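Local coordinates for exotoxin 5 (Staphylococcus aureus subsp. aureus COL, PDB 3R2I), which is of unknown function but, as a secreted superantigen-like protein, probably acts on host immune factors as its staphylococcal relatives do, at residues A[176-181]-A[237-242]; A[117-122]-A[138-143]; A[210-215]-A[243-248]; A[149-154]-A[172-177]; A[134-139]-A[231-236]. All coordinates share one frame; numbering follows the deposited sequence.

Contact 1. Residues A[176-181]-A[237-242]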
# COMPACT_ATOMS: atom_id res chain seq x y z
N GLN A 176 -0.45 1.40 -12.63
CA GLN A 176 0.07 0.64 -13.79
C GLN A 176 -0.02 -0.87 -13.69
O GLN A 176 0.45 -1.59 -14.56
CB GLN A 176 1.50 1.08 -14.08
CG GLN A 176 1.54 2.61 -14.26
CD GLN A 176 2.85 3.13 -14.79
OE1 GLN A 176 3.33 2.73 -15.88
NE2 GLN A 176 3.42 4.09 -14.06
N LYS A 177 -0.66 -1.35 -12.66
CA LYS A 177 -0.80 -2.77 -12.45
C LYS A 177 -2.23 -3.13 -12.60
O LYS A 177 -3.10 -2.44 -12.13
CB LYS A 177 -0.32 -3.16 -11.05
CG LYS A 177 1.20 -3.34 -10.94
CD LYS A 177 1.73 -3.14 -9.49
CE LYS A 177 2.25 -1.64 -9.24
NZ LYS A 177 1.38 -0.44 -9.69
N GLU A 178 -2.44 -4.24 -13.26
CA GLU A 178 -3.75 -4.80 -13.48
C GLU A 178 -4.35 -5.24 -12.11
O GLU A 178 -5.51 -5.03 -11.82
CB GLU A 178 -3.52 -5.95 -14.42
CG GLU A 178 -4.70 -6.57 -15.02
CD GLU A 178 -4.28 -7.45 -16.18
OE1 GLU A 178 -4.66 -7.07 -17.32
OE2 GLU A 178 -3.47 -8.40 -15.97
N GLU A 179 -3.52 -5.83 -11.27
CA GLU A 179 -3.93 -6.25 -9.94
C GLU A 179 -3.07 -5.46 -8.96
O GLU A 179 -1.83 -5.53 -9.03
CB GLU A 179 -3.72 -7.74 -9.74
CG GLU A 179 -3.86 -8.17 -8.29
CD GLU A 179 -4.02 -9.66 -8.13
OE1 GLU A 179 -3.10 -10.30 -7.60
OE2 GLU A 179 -5.05 -10.19 -8.61
N VAL A 180 -3.71 -4.71 -8.06
CA VAL A 180 -2.98 -3.85 -7.10
C VAL A 180 -3.40 -4.20 -5.70
O VAL A 180 -4.55 -4.62 -5.47
CB VAL A 180 -3.25 -2.33 -7.37
CG1 VAL A 180 -4.74 -2.03 -7.20
CG2 VAL A 180 -2.42 -1.40 -6.45
N SER A 181 -2.48 -3.99 -4.75
CA SER A 181 -2.75 -4.30 -3.35
C SER A 181 -3.28 -3.07 -2.66
O SER A 181 -2.91 -1.93 -3.01
CB SER A 181 -1.50 -4.76 -2.59
OG SER A 181 -0.51 -3.77 -2.59
N ASP A 237 -8.65 -5.67 -8.52
CA ASP A 237 -8.41 -5.35 -9.93
C ASP A 237 -8.48 -3.86 -10.05
O ASP A 237 -9.52 -3.28 -9.77
CB ASP A 237 -9.49 -5.96 -10.83
CG ASP A 237 -9.24 -7.39 -11.16
OD1 ASP A 237 -8.07 -7.88 -11.02
OD2 ASP A 237 -10.22 -7.98 -11.67
N SER A 238 -7.40 -3.22 -10.50
CA SER A 238 -7.38 -1.77 -10.54
C SER A 238 -8.41 -1.15 -11.49
O SER A 238 -8.80 -0.01 -11.30
CB SER A 238 -5.96 -1.28 -10.83
OG SER A 238 -5.59 -1.53 -12.16
N LYS A 239 -8.85 -1.89 -12.48
CA LYS A 239 -9.82 -1.35 -13.41
C LYS A 239 -11.23 -1.30 -12.78
O LYS A 239 -12.13 -0.66 -13.34
CB LYS A 239 -9.84 -2.09 -14.77
CG LYS A 239 -10.56 -3.45 -14.82
CD LYS A 239 -9.70 -4.72 -14.52
CE LYS A 239 -8.77 -5.13 -15.71
NZ LYS A 239 -8.05 -6.41 -15.46
N GLN A 240 -11.40 -1.94 -11.62
CA GLN A 240 -12.67 -1.95 -10.94
C GLN A 240 -12.82 -0.82 -9.94
O GLN A 240 -13.82 -0.71 -9.28
CB GLN A 240 -12.87 -3.28 -10.25
CG GLN A 240 -12.93 -4.44 -11.24
CD GLN A 240 -14.10 -4.30 -12.19
OE1 GLN A 240 -15.22 -3.97 -11.79
NE2 GLN A 240 -13.85 -4.52 -13.46
N ILE A 241 -11.78 -0.02 -9.79
CA ILE A 241 -11.84 1.12 -8.89
C ILE A 241 -12.59 2.24 -9.61
O ILE A 241 -12.14 2.71 -10.66
CB ILE A 241 -10.43 1.63 -8.53
CG1 ILE A 241 -9.66 0.55 -7.76
CG2 ILE A 241 -10.54 2.91 -7.67
CD1 ILE A 241 -8.18 0.86 -7.60
N LYS A 242 -13.74 2.61 -9.09
CA LYS A 242 -14.55 3.67 -9.66
C LYS A 242 -13.92 5.04 -9.33
O LYS A 242 -13.68 5.86 -10.22
CB LYS A 242 -15.95 3.60 -9.09
CG LYS A 242 -16.93 4.62 -9.70
CD LYS A 242 -18.33 4.42 -9.14
CE LYS A 242 -19.31 5.45 -9.70
NZ LYS A 242 -20.72 5.28 -9.21
O HOH W 1 -7.55 -8.98 -8.13
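Ser238 points its side chain at the backbone of 176-181, one short polar residue holding a loop beside its neighbour. Its OG sits between the backbone N and the carbonyl carbon (chi1 71°), which brings it to Lys177 O at 2.7 Å, in the plane of that carbonyl. The Ser238 N-H bonds Glu178 O at 2.9 Å, so successive carbonyls are gripped by the hydroxyl and the amide of the same residue. CB of Ser238 also rests on Val180 CG1, 3.9 Å away. Outward, Glu178 and Lys239 lie side by side and point the same way; the lysine lays NZ 3.4 Å from Glu178 CG, while its salt bridge to Glu178 OE1 is long at 3.9 Å. Glu179 and Asp237 form an antiparallel non-hydrogen-bonded pair with both side chains on one face, and a water donates to Glu179 OE2 and Asp237 OD1. Ser238 OG is also hydrogen-bonded to Ser152 OG, and Glu179 OE1 to Lys141 N. Two neutral hydrogen bonds thus tie the loop just before strand 179-181 to the start of the 3-10 turn 238-240; the long ion pair probably adds less, Glu178 OE2 being taken by Val144 N, and the shared water would ease the repulsion between the acids.

Contact 2. Residues A[117-122]-A[138-143]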
# COMPACT_ATOMS: atom_id res chain seq x y z
N GLY A 117 5.97 -15.26 -11.46
CA GLY A 117 5.28 -14.08 -11.94
C GLY A 117 4.65 -13.20 -10.87
O GLY A 117 3.60 -12.62 -11.09
N LEU A 118 5.30 -13.07 -9.73
CA LEU A 118 4.73 -12.24 -8.68
C LEU A 118 5.34 -10.85 -8.65
O LEU A 118 6.51 -10.66 -9.00
CB LEU A 118 4.95 -12.91 -7.31
CG LEU A 118 4.31 -14.26 -7.05
CD1 LEU A 118 4.84 -14.76 -5.70
CD2 LEU A 118 2.76 -14.18 -7.09
N ASP A 119 4.51 -9.88 -8.30
CA ASP A 119 4.93 -8.50 -8.12
C ASP A 119 4.84 -8.22 -6.65
O ASP A 119 3.92 -8.71 -5.98
CB ASP A 119 4.02 -7.50 -8.82
CG ASP A 119 4.20 -7.49 -10.31
OD1 ASP A 119 5.17 -8.07 -10.83
OD2 ASP A 119 3.34 -6.86 -10.97
N VAL A 120 5.73 -7.37 -6.14
CA VAL A 120 5.71 -7.02 -4.74
C VAL A 120 5.86 -5.52 -4.51
O VAL A 120 6.72 -4.89 -5.09
CB VAL A 120 6.80 -7.80 -3.93
CG1 VAL A 120 6.94 -7.26 -2.57
CG2 VAL A 120 6.45 -9.34 -3.87
N PHE A 121 4.96 -4.97 -3.69
CA PHE A 121 5.04 -3.58 -3.31
C PHE A 121 5.61 -3.65 -1.91
O PHE A 121 4.99 -4.18 -1.00
CB PHE A 121 3.72 -2.86 -3.31
CG PHE A 121 3.84 -1.42 -2.90
CD1 PHE A 121 4.31 -0.48 -3.79
CD2 PHE A 121 3.50 -1.01 -1.64
CE1 PHE A 121 4.45 0.85 -3.41
CE2 PHE A 121 3.62 0.31 -1.27
CZ PHE A 121 4.10 1.23 -2.15
N ALA A 122 6.79 -3.10 -1.75
CA ALA A 122 7.49 -3.22 -0.47
C ALA A 122 7.71 -1.92 0.23
O ALA A 122 8.05 -0.90 -0.38
CB ALA A 122 8.84 -3.93 -0.68
N GLY A 138 1.71 -7.15 0.20
CA GLY A 138 1.95 -6.45 -1.05
C GLY A 138 2.21 -7.31 -2.27
O GLY A 138 2.73 -6.81 -3.28
N ILE A 139 1.78 -8.57 -2.22
CA ILE A 139 2.03 -9.54 -3.28
C ILE A 139 0.87 -9.62 -4.23
O ILE A 139 -0.24 -9.86 -3.81
CB ILE A 139 2.27 -10.91 -2.66
CG1 ILE A 139 3.41 -10.83 -1.62
CG2 ILE A 139 2.61 -11.98 -3.71
CD1 ILE A 139 3.32 -11.96 -0.58
N THR A 140 1.13 -9.39 -5.51
CA THR A 140 0.09 -9.45 -6.55
C THR A 140 0.59 -10.26 -7.71
O THR A 140 1.76 -10.56 -7.78
CB THR A 140 -0.23 -8.03 -7.10
OG1 THR A 140 0.98 -7.39 -7.51
CG2 THR A 140 -0.93 -7.15 -6.02
N LYS A 141 -0.30 -10.65 -8.60
CA LYS A 141 0.07 -11.35 -9.81
C LYS A 141 0.44 -10.31 -10.85
O LYS A 141 -0.27 -9.32 -11.03
CB LYS A 141 -1.08 -12.22 -10.30
CG LYS A 141 -1.38 -13.39 -9.40
CD LYS A 141 -2.45 -14.35 -10.01
CE LYS A 141 -2.75 -15.50 -9.05
NZ LYS A 141 -3.79 -16.43 -9.55
N LYS A 142 1.55 -10.52 -11.54
CA LYS A 142 1.99 -9.56 -12.55
C LYS A 142 0.98 -9.41 -13.69
O LYS A 142 0.14 -10.29 -13.90
CB LYS A 142 3.33 -9.97 -13.17
CG LYS A 142 3.23 -11.13 -14.18
CD LYS A 142 4.61 -11.52 -14.69
CE LYS A 142 4.53 -12.58 -15.78
NZ LYS A 142 5.90 -13.03 -16.21
N ASN A 143 1.09 -8.32 -14.44
CA ASN A 143 0.18 -8.10 -15.58
C ASN A 143 0.35 -9.19 -16.60
O ASN A 143 1.48 -9.58 -16.90
CB ASN A 143 0.47 -6.78 -16.31
CG ASN A 143 0.17 -5.57 -15.47
OD1 ASN A 143 -0.29 -5.68 -14.34
ND2 ASN A 143 0.46 -4.39 -16.01
O HOH W 2 3.29 -6.40 -14.02
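Strands 118-120 and 139-141 are antiparallel neighbours in the OB-fold sheet, a case of two strands joined by main-chain bonds with different chemistry on each face. Asp119 and Thr140 make the hydrogen-bonded pair, exchanging two bonds, of which Asp119 N to Thr140 O is 2.9 Å long and nearly straight at 176°. Beyond them, Lys142 N reaches Gly117 O and Phe121 N reaches Gly138 O. Gly117 and Leu118 both face Ile77 in a G1 beta bulge, with Gly117 at positive phi. On the apolar face Ile139 is shared: its CG2 lies 4.0 Å from Leu118 CD2, and its CG1 is 4.1 Å from Val120 CG2, the valine and isoleucine pointing the same way. On the other face Asp119 CB meets Thr140 OG1 at 3.3 Å, and the carboxylate crosses Lys142 at about a right angle, OD2 3.4 Å from Lys142 CA. The Lys142 chain, extended beyond CG, runs past Gly117 to an amide oxygen of Asn76. Thr75 OG1 and Asn76 N bind Asp119 OD1, while a water links Asp119 OD2 to Asn143 N. The buried aspartate is thus satisfied at both oxygens by neutral donors, which would favour its charged form and pin the strand pair to the segment around Thr75.

Contact 3. Residues A[210-215]-A[243-248]; sequences VINMKD and NIEVNL
Val210 and Glu245 exchange two backbone hydrogen bonds, each 2.8 Å between Val210 N and Glu245 O and between Glu245 N and Val210 O, the textbook pattern of an antiparallel pair. Asn212 and Asn243 repeat it less evenly: Asn212 N to Asn243 O is 2.9 Å, whereas the return bond from Asn243 N to Asn212 O is weak. Between these pairs, the Ile244 CA hydrogen is directed at Val210 O. The polar side-chain interactions lie on the face of Asn212, Asn243 and Glu245. Asn243 CG stands between its own backbone N and carbonyl carbon (chi1 61°), and ND2 thereby reaches Asn212 OD1 at 2.8 Å. The bond is bent, 135° at the hydrogen, and the two amide planes are turned 52° apart. Glu245 OE1 comes to 3.5 Å from the same Asn212 OD1, two acceptors with no bond between them. Apolar packing takes the other face, where Ile211 CG1 and Ile244 CG2 meet at 4.2 Å. In the beta-grasp sheet, strand 241-248 lies between 155-160 and 207-213, and 207-213 pairs in turn with 218-222. Helix 182-197 packs against the isoleucine face, with Leu182 and Leu185 on Ile211 and Ile189 on Ile244.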
# COMPACT_ATOMS: atom_id res chain seq x y z
N VAL A 210 -11.43 6.51 1.07
CA VAL A 210 -12.46 5.59 0.62
C VAL A 210 -12.22 5.26 -0.85
O VAL A 210 -12.23 6.15 -1.72
CB VAL A 210 -13.91 6.13 0.76
CG1 VAL A 210 -14.88 5.16 0.13
CG2 VAL A 210 -14.29 6.36 2.23
N ILE A 211 -12.01 3.97 -1.13
CA ILE A 211 -11.82 3.48 -2.47
C ILE A 211 -13.12 2.83 -2.86
O ILE A 211 -13.47 1.80 -2.31
CB ILE A 211 -10.74 2.43 -2.53
CG1 ILE A 211 -9.42 3.06 -2.07
CG2 ILE A 211 -10.66 1.86 -3.92
CD1 ILE A 211 -8.31 2.05 -1.66
N ASN A 212 -13.84 3.45 -3.79
CA ASN A 212 -15.09 2.91 -4.25
C ASN A 212 -14.88 2.04 -5.47
O ASN A 212 -14.23 2.45 -6.40
CB ASN A 212 -16.04 4.05 -4.57
CG ASN A 212 -16.37 4.87 -3.36
OD1 ASN A 212 -15.92 6.01 -3.23
ND2 ASN A 212 -17.12 4.29 -2.45
N MET A 213 -15.44 0.84 -5.42
CA MET A 213 -15.36 -0.13 -6.52
C MET A 213 -16.60 0.00 -7.44
O MET A 213 -17.67 0.39 -6.99
CB MET A 213 -15.28 -1.56 -5.96
CG MET A 213 -14.21 -1.73 -4.91
SD MET A 213 -12.59 -1.18 -5.50
CE MET A 213 -12.24 -2.43 -6.74
N LYS A 214 -16.46 -0.34 -8.72
CA LYS A 214 -17.58 -0.23 -9.67
C LYS A 214 -18.80 -1.05 -9.21
O LYS A 214 -19.93 -0.69 -9.51
CB LYS A 214 -17.12 -0.53 -11.09
CG LYS A 214 -16.15 0.55 -11.60
CD LYS A 214 -15.65 0.28 -13.04
CE LYS A 214 -14.67 1.35 -13.50
NZ LYS A 214 -14.02 0.99 -14.81
N ASP A 215 -18.51 -2.12 -8.48
CA ASP A 215 -19.46 -2.99 -7.76
C ASP A 215 -20.26 -2.23 -6.75
O ASP A 215 -21.18 -2.75 -6.15
CB ASP A 215 -18.66 -3.91 -6.81
CG ASP A 215 -18.38 -5.23 -7.39
OD1 ASP A 215 -19.03 -5.55 -8.41
OD2 ASP A 215 -17.57 -5.97 -6.78
N ASN A 243 -13.67 5.28 -8.05
CA ASN A 243 -13.07 6.53 -7.62
C ASN A 243 -12.48 6.39 -6.24
O ASN A 243 -12.69 5.39 -5.56
CB ASN A 243 -14.10 7.66 -7.65
CG ASN A 243 -15.27 7.41 -6.73
OD1 ASN A 243 -16.33 7.01 -7.16
ND2 ASN A 243 -15.04 7.55 -5.45
N ILE A 244 -11.68 7.38 -5.85
CA ILE A 244 -11.06 7.38 -4.56
C ILE A 244 -11.35 8.73 -3.95
O ILE A 244 -11.14 9.78 -4.57
CB ILE A 244 -9.55 7.15 -4.61
CG1 ILE A 244 -9.20 5.89 -5.39
CG2 ILE A 244 -8.97 7.09 -3.17
CD1 ILE A 244 -7.65 5.77 -5.63
N GLU A 245 -11.84 8.72 -2.73
CA GLU A 245 -12.17 9.95 -2.05
C GLU A 245 -11.50 10.00 -0.71
O GLU A 245 -11.57 9.06 0.05
CB GLU A 245 -13.67 9.99 -1.81
CG GLU A 245 -14.54 9.92 -3.04
CD GLU A 245 -16.04 9.69 -2.70
OE1 GLU A 245 -16.36 9.08 -1.63
OE2 GLU A 245 -16.90 10.08 -3.53
N VAL A 246 -10.84 11.10 -0.42
CA VAL A 246 -10.23 11.29 0.88
C VAL A 246 -10.94 12.44 1.57
O VAL A 246 -11.20 13.49 0.94
CB VAL A 246 -8.73 11.61 0.74
CG1 VAL A 246 -8.10 11.89 2.10
CG2 VAL A 246 -8.00 10.47 0.02
N ASN A 247 -11.27 12.24 2.84
CA ASN A 247 -11.89 13.24 3.68
C ASN A 247 -10.90 13.57 4.78
O ASN A 247 -10.42 12.66 5.47
CB ASN A 247 -13.17 12.71 4.32
CG ASN A 247 -14.16 12.20 3.29
OD1 ASN A 247 -14.60 12.92 2.42
ND2 ASN A 247 -14.55 10.94 3.41
N LEU A 248 -10.58 14.85 4.89
CA LEU A 248 -9.69 15.38 5.89
C LEU A 248 -10.60 16.16 6.84
O LEU A 248 -11.04 17.27 6.52
CB LEU A 248 -8.65 16.30 5.26
CG LEU A 248 -7.72 15.60 4.28
CD1 LEU A 248 -6.74 16.58 3.72
CD2 LEU A 248 -6.97 14.46 4.94

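Contact 4. Residues A[149-154]-A[172-177]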
# COMPACT_ATOMS: atom_id res chain seq x y z
N GLY A 149 -1.14 -2.83 -23.57
CA GLY A 149 -0.97 -1.66 -22.69
C GLY A 149 -1.98 -1.59 -21.54
O GLY A 149 -3.17 -1.89 -21.73
N PHE A 150 -1.51 -1.18 -20.35
CA PHE A 150 -2.38 -1.06 -19.17
C PHE A 150 -2.00 0.06 -18.21
O PHE A 150 -0.88 0.11 -17.67
CB PHE A 150 -2.43 -2.35 -18.33
CG PHE A 150 -3.41 -2.26 -17.17
CD1 PHE A 150 -4.67 -2.84 -17.27
CD2 PHE A 150 -3.11 -1.52 -16.03
CE1 PHE A 150 -5.58 -2.74 -16.25
CE2 PHE A 150 -4.03 -1.40 -15.02
CZ PHE A 150 -5.27 -2.01 -15.13
N VAL A 151 -3.00 0.89 -17.94
CA VAL A 151 -2.89 2.00 -17.04
C VAL A 151 -4.31 2.29 -16.63
O VAL A 151 -5.18 2.34 -17.46
CB VAL A 151 -2.33 3.28 -17.72
CG1 VAL A 151 -2.26 4.42 -16.72
CG2 VAL A 151 -0.95 3.03 -18.33
N SER A 152 -4.54 2.42 -15.33
CA SER A 152 -5.85 2.79 -14.79
C SER A 152 -5.63 4.22 -14.31
O SER A 152 -4.53 4.59 -13.90
CB SER A 152 -6.27 1.91 -13.60
OG SER A 152 -6.36 0.54 -13.94
N ASN A 153 -6.68 5.01 -14.34
CA ASN A 153 -6.56 6.40 -13.96
C ASN A 153 -7.84 6.84 -13.24
O ASN A 153 -8.60 7.64 -13.76
CB ASN A 153 -6.30 7.22 -15.23
CG ASN A 153 -6.22 8.72 -14.96
OD1 ASN A 153 -6.63 9.50 -15.82
ND2 ASN A 153 -5.80 9.13 -13.77
N PRO A 154 -8.11 6.23 -12.07
CA PRO A 154 -9.29 6.58 -11.30
C PRO A 154 -9.17 7.98 -10.71
O PRO A 154 -8.09 8.42 -10.38
CB PRO A 154 -9.29 5.55 -10.17
CG PRO A 154 -7.90 5.16 -10.02
CD PRO A 154 -7.39 5.11 -11.45
N LEU A 172 -4.04 13.65 -9.66
CA LEU A 172 -3.91 12.73 -10.78
C LEU A 172 -3.18 11.46 -10.30
O LEU A 172 -2.00 11.47 -9.98
CB LEU A 172 -3.20 13.42 -11.92
CG LEU A 172 -3.30 12.79 -13.30
CD1 LEU A 172 -4.80 12.73 -13.77
CD2 LEU A 172 -2.44 13.54 -14.32
N PHE A 173 -3.90 10.36 -10.34
CA PHE A 173 -3.42 9.10 -9.85
C PHE A 173 -3.44 7.99 -10.94
O PHE A 173 -4.49 7.61 -11.41
CB PHE A 173 -4.36 8.75 -8.69
CG PHE A 173 -3.89 7.64 -7.83
CD1 PHE A 173 -2.96 7.87 -6.86
CD2 PHE A 173 -4.42 6.38 -7.97
CE1 PHE A 173 -2.53 6.85 -6.05
CE2 PHE A 173 -3.99 5.35 -7.16
CZ PHE A 173 -3.03 5.57 -6.23
N PHE A 174 -2.28 7.48 -11.32
CA PHE A 174 -2.20 6.40 -12.31
C PHE A 174 -1.84 5.09 -11.61
O PHE A 174 -1.05 5.08 -10.69
CB PHE A 174 -1.12 6.70 -13.34
CG PHE A 174 -1.44 7.87 -14.26
CD1 PHE A 174 -2.36 7.72 -15.28
CD2 PHE A 174 -0.79 9.09 -14.12
CE1 PHE A 174 -2.67 8.77 -16.13
CE2 PHE A 174 -1.06 10.13 -14.98
CZ PHE A 174 -2.01 9.97 -16.00
N ILE A 175 -2.45 3.99 -12.02
CA ILE A 175 -2.12 2.70 -11.43
C ILE A 175 -1.69 1.87 -12.63
O ILE A 175 -2.48 1.68 -13.54
CB ILE A 175 -3.31 2.01 -10.77
CG1 ILE A 175 -3.98 2.96 -9.79
CG2 ILE A 175 -2.82 0.67 -10.13
CD1 ILE A 175 -5.27 2.42 -9.19
N GLN A 176 -0.45 1.40 -12.63
CA GLN A 176 0.07 0.64 -13.79
C GLN A 176 -0.02 -0.87 -13.69
O GLN A 176 0.45 -1.59 -14.56
CB GLN A 176 1.50 1.08 -14.08
CG GLN A 176 1.54 2.61 -14.26
CD GLN A 176 2.85 3.13 -14.79
OE1 GLN A 176 3.33 2.73 -15.88
NE2 GLN A 176 3.42 4.09 -14.06
N LYS A 177 -0.66 -1.35 -12.66
CA LYS A 177 -0.80 -2.77 -12.45
C LYS A 177 -2.23 -3.13 -12.60
O LYS A 177 -3.10 -2.44 -12.13
CB LYS A 177 -0.32 -3.16 -11.05
CG LYS A 177 1.20 -3.34 -10.94
CD LYS A 177 1.73 -3.14 -9.49
CE LYS A 177 2.25 -1.64 -9.24
NZ LYS A 177 1.38 -0.44 -9.69
O HOH W 3 -6.82 10.50 -11.15
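Ser152 and Ile175 meet as a single antiparallel bridge, an example of two loops joined by one bonded pair and the side chains around it. Ser152 N binds Ile175 O at 2.8 Å, and Ile175 N returns the bond to Ser152 O at 2.9 Å. Next to the bridge, Asn153 CG is anti to the backbone N (chi1 177°), which lays the side chain alongside Phe174. Its ND2 stands over one face of the Phe174 ring, the amide and ring planes 28° apart, and also donates to Phe173 O at 3.1 Å. That donor comes from above the carbonyl plane, although the oxygen itself lies in the plane of the amide. Val151 CG1 reaches Phe174 CD1 at 3.6 Å. On the inner side Pro154 CG touches Ile175 CD1 at 3.9 Å, the two side chains crossing at about a right angle, and lies at the edge of the Phe173 ring. At the far end, Phe150 sets CE2 3.2 Å from Lys177 O. Further out, Ser238 and Lys239 lie against Phe150, while Ile241 and Leu185 back Ile175. A water accepts from Phe173 N and lies 2.6 Å from Pro154 O, probably as donor. The chemistry is thus split: the main chain satisfies itself at the bridge, an amide clasps the exposed aromatic side, and Ile175 and Pro154 pack together against strand 241-248.

Contact 5. Residues A[134-139]-A[231-236]; sequences YSVGGI and RMFDVM
Gly137 lies over one face of the Phe233 ring, a worked example of a glycine at positive phi where two backbones come together beside an aromatic. Its CA is 3.8 Å from the ring centroid, 25° off the normal and offset toward the rim, making a CH-pi contact; CE1 is the closest ring atom to it at 3.4 Å. The Phe233 side chain, with CG anti to the carbonyl carbon (chi1 -61°), also brings CZ to 3.6 Å from Val136 CG1. Val136 is packed from a second direction by Met232, whose SD is 3.8 Å from Val136 CB, the methionine chain being extended beyond CG. One direct hydrogen bond joins the segments in this close-packed part: Gly138 N reaches Met232 O at 2.9 Å, nearly along the C=O axis. The Gly137 CA hydrogen points at that same oxygen. Contact is looser toward Ile139 and Val235. There Val235 CG2 rests on Ile139 O at 3.6 Å, and the main chains are bridged by a water that donates to Ile139 O at 2.7 Å and to Phe233 O. Segment 134-139 belongs to the OB-fold strand 133-141, flanked by strand 97-103, while 231-236 leads into strand 235-237 beside 179-181. Lys183 of helix 182-197 touches Met232 and binds Val136 O, so the helix meets both sides of this interface between the two domains.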
# COMPACT_ATOMS: atom_id res chain seq x y z
N TYR A 134 12.62 -5.57 4.98
CA TYR A 134 11.66 -6.46 5.60
C TYR A 134 10.30 -5.81 5.42
O TYR A 134 10.08 -4.76 6.00
CB TYR A 134 11.99 -6.60 7.10
CG TYR A 134 13.26 -7.33 7.42
CD1 TYR A 134 13.37 -8.12 8.56
CD2 TYR A 134 14.35 -7.30 6.55
CE1 TYR A 134 14.55 -8.78 8.86
CE2 TYR A 134 15.52 -7.99 6.85
CZ TYR A 134 15.62 -8.71 8.01
OH TYR A 134 16.79 -9.37 8.30
N SER A 135 9.42 -6.41 4.59
CA SER A 135 8.09 -5.83 4.34
C SER A 135 7.01 -6.89 4.57
O SER A 135 7.34 -8.08 4.61
CB SER A 135 7.99 -5.21 2.94
OG SER A 135 6.70 -4.62 2.68
N VAL A 136 5.77 -6.44 4.78
CA VAL A 136 4.62 -7.31 4.99
C VAL A 136 3.64 -7.24 3.80
O VAL A 136 3.22 -6.15 3.40
CB VAL A 136 3.86 -6.95 6.29
CG1 VAL A 136 2.66 -7.88 6.48
CG2 VAL A 136 4.75 -7.03 7.51
N GLY A 137 3.32 -8.39 3.22
CA GLY A 137 2.34 -8.45 2.13
C GLY A 137 2.70 -7.79 0.82
O GLY A 137 3.84 -7.85 0.38
N GLY A 138 1.71 -7.15 0.20
CA GLY A 138 1.95 -6.45 -1.05
C GLY A 138 2.21 -7.31 -2.27
O GLY A 138 2.73 -6.81 -3.28
N ILE A 139 1.78 -8.57 -2.22
CA ILE A 139 2.03 -9.54 -3.28
C ILE A 139 0.87 -9.62 -4.23
O ILE A 139 -0.24 -9.86 -3.81
CB ILE A 139 2.27 -10.91 -2.66
CG1 ILE A 139 3.41 -10.83 -1.62
CG2 ILE A 139 2.61 -11.98 -3.71
CD1 ILE A 139 3.32 -11.96 -0.58
N ARG A 231 -4.51 -6.43 6.36
CA ARG A 231 -5.05 -5.80 5.18
C ARG A 231 -3.96 -5.52 4.15
O ARG A 231 -4.23 -5.22 3.01
CB ARG A 231 -5.83 -4.57 5.56
CG ARG A 231 -7.04 -4.93 6.45
CD ARG A 231 -7.77 -3.67 6.91
NE ARG A 231 -8.49 -2.99 5.83
CZ ARG A 231 -9.00 -1.75 5.90
NH1 ARG A 231 -8.80 -0.97 6.96
NH2 ARG A 231 -9.70 -1.27 4.87
N MET A 232 -2.72 -5.68 4.55
CA MET A 232 -1.61 -5.51 3.65
C MET A 232 -1.52 -6.66 2.62
O MET A 232 -0.66 -6.63 1.72
CB MET A 232 -0.30 -5.40 4.43
CG MET A 232 -0.18 -4.14 5.24
SD MET A 232 1.40 -4.04 6.06
CE MET A 232 1.14 -2.46 6.91
N PHE A 233 -2.39 -7.66 2.76
CA PHE A 233 -2.45 -8.77 1.80
C PHE A 233 -3.61 -8.67 0.82
O PHE A 233 -3.60 -9.35 -0.19
CB PHE A 233 -2.50 -10.13 2.50
CG PHE A 233 -1.30 -10.37 3.35
CD1 PHE A 233 -0.21 -11.05 2.84
CD2 PHE A 233 -1.23 -9.82 4.61
CE1 PHE A 233 0.91 -11.21 3.61
CE2 PHE A 233 -0.10 -9.99 5.39
CZ PHE A 233 0.96 -10.69 4.91
N ASP A 234 -4.60 -7.84 1.12
CA ASP A 234 -5.74 -7.69 0.23
C ASP A 234 -5.31 -7.10 -1.10
O ASP A 234 -4.52 -6.15 -1.17
CB ASP A 234 -6.81 -6.78 0.80
CG ASP A 234 -7.41 -7.29 2.08
OD1 ASP A 234 -7.01 -8.35 2.60
OD2 ASP A 234 -8.31 -6.59 2.56
N VAL A 235 -5.96 -7.60 -2.12
CA VAL A 235 -5.71 -7.29 -3.51
C VAL A 235 -7.02 -6.97 -4.24
O VAL A 235 -8.09 -7.37 -3.79
CB VAL A 235 -5.00 -8.55 -4.03
CG1 VAL A 235 -5.68 -9.19 -5.25
CG2 VAL A 235 -3.55 -8.37 -4.06
N MET A 236 -6.93 -6.24 -5.35
CA MET A 236 -8.12 -5.93 -6.15
C MET A 236 -7.70 -5.62 -7.59
O MET A 236 -6.54 -5.36 -7.84
CB MET A 236 -8.83 -4.73 -5.56
CG MET A 236 -8.06 -3.43 -5.79
SD MET A 236 -8.62 -2.05 -4.74
CE MET A 236 -7.89 -2.56 -3.17
O HOH W 4 -0.91 -9.97 -1.23

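From the N terminus, contact 2 closes first, pairing 117-122 with 138-143 inside the OB-fold. Contact 5 opens on the same strand 133-141, sharing Gly138 and Ile139, and closes far along the chain at 231-236, joining the OB-fold to the beta-grasp domain. Nested within that loop, contact 4 ties 149-154 to 172-177. Contact 1 starts on Gln176 and Lys177, where contact 4 ends, and runs to 237-242, crossing contact 5. Contact 3, from 210-215 to 243-248, crosses both contacts 1 and 5 and joins two neighbouring strands of the beta-grasp sheet. Contacts 2 and 3 do not touch, their nearest atoms about 12 Å apart, whereas contact 1 touches all the others.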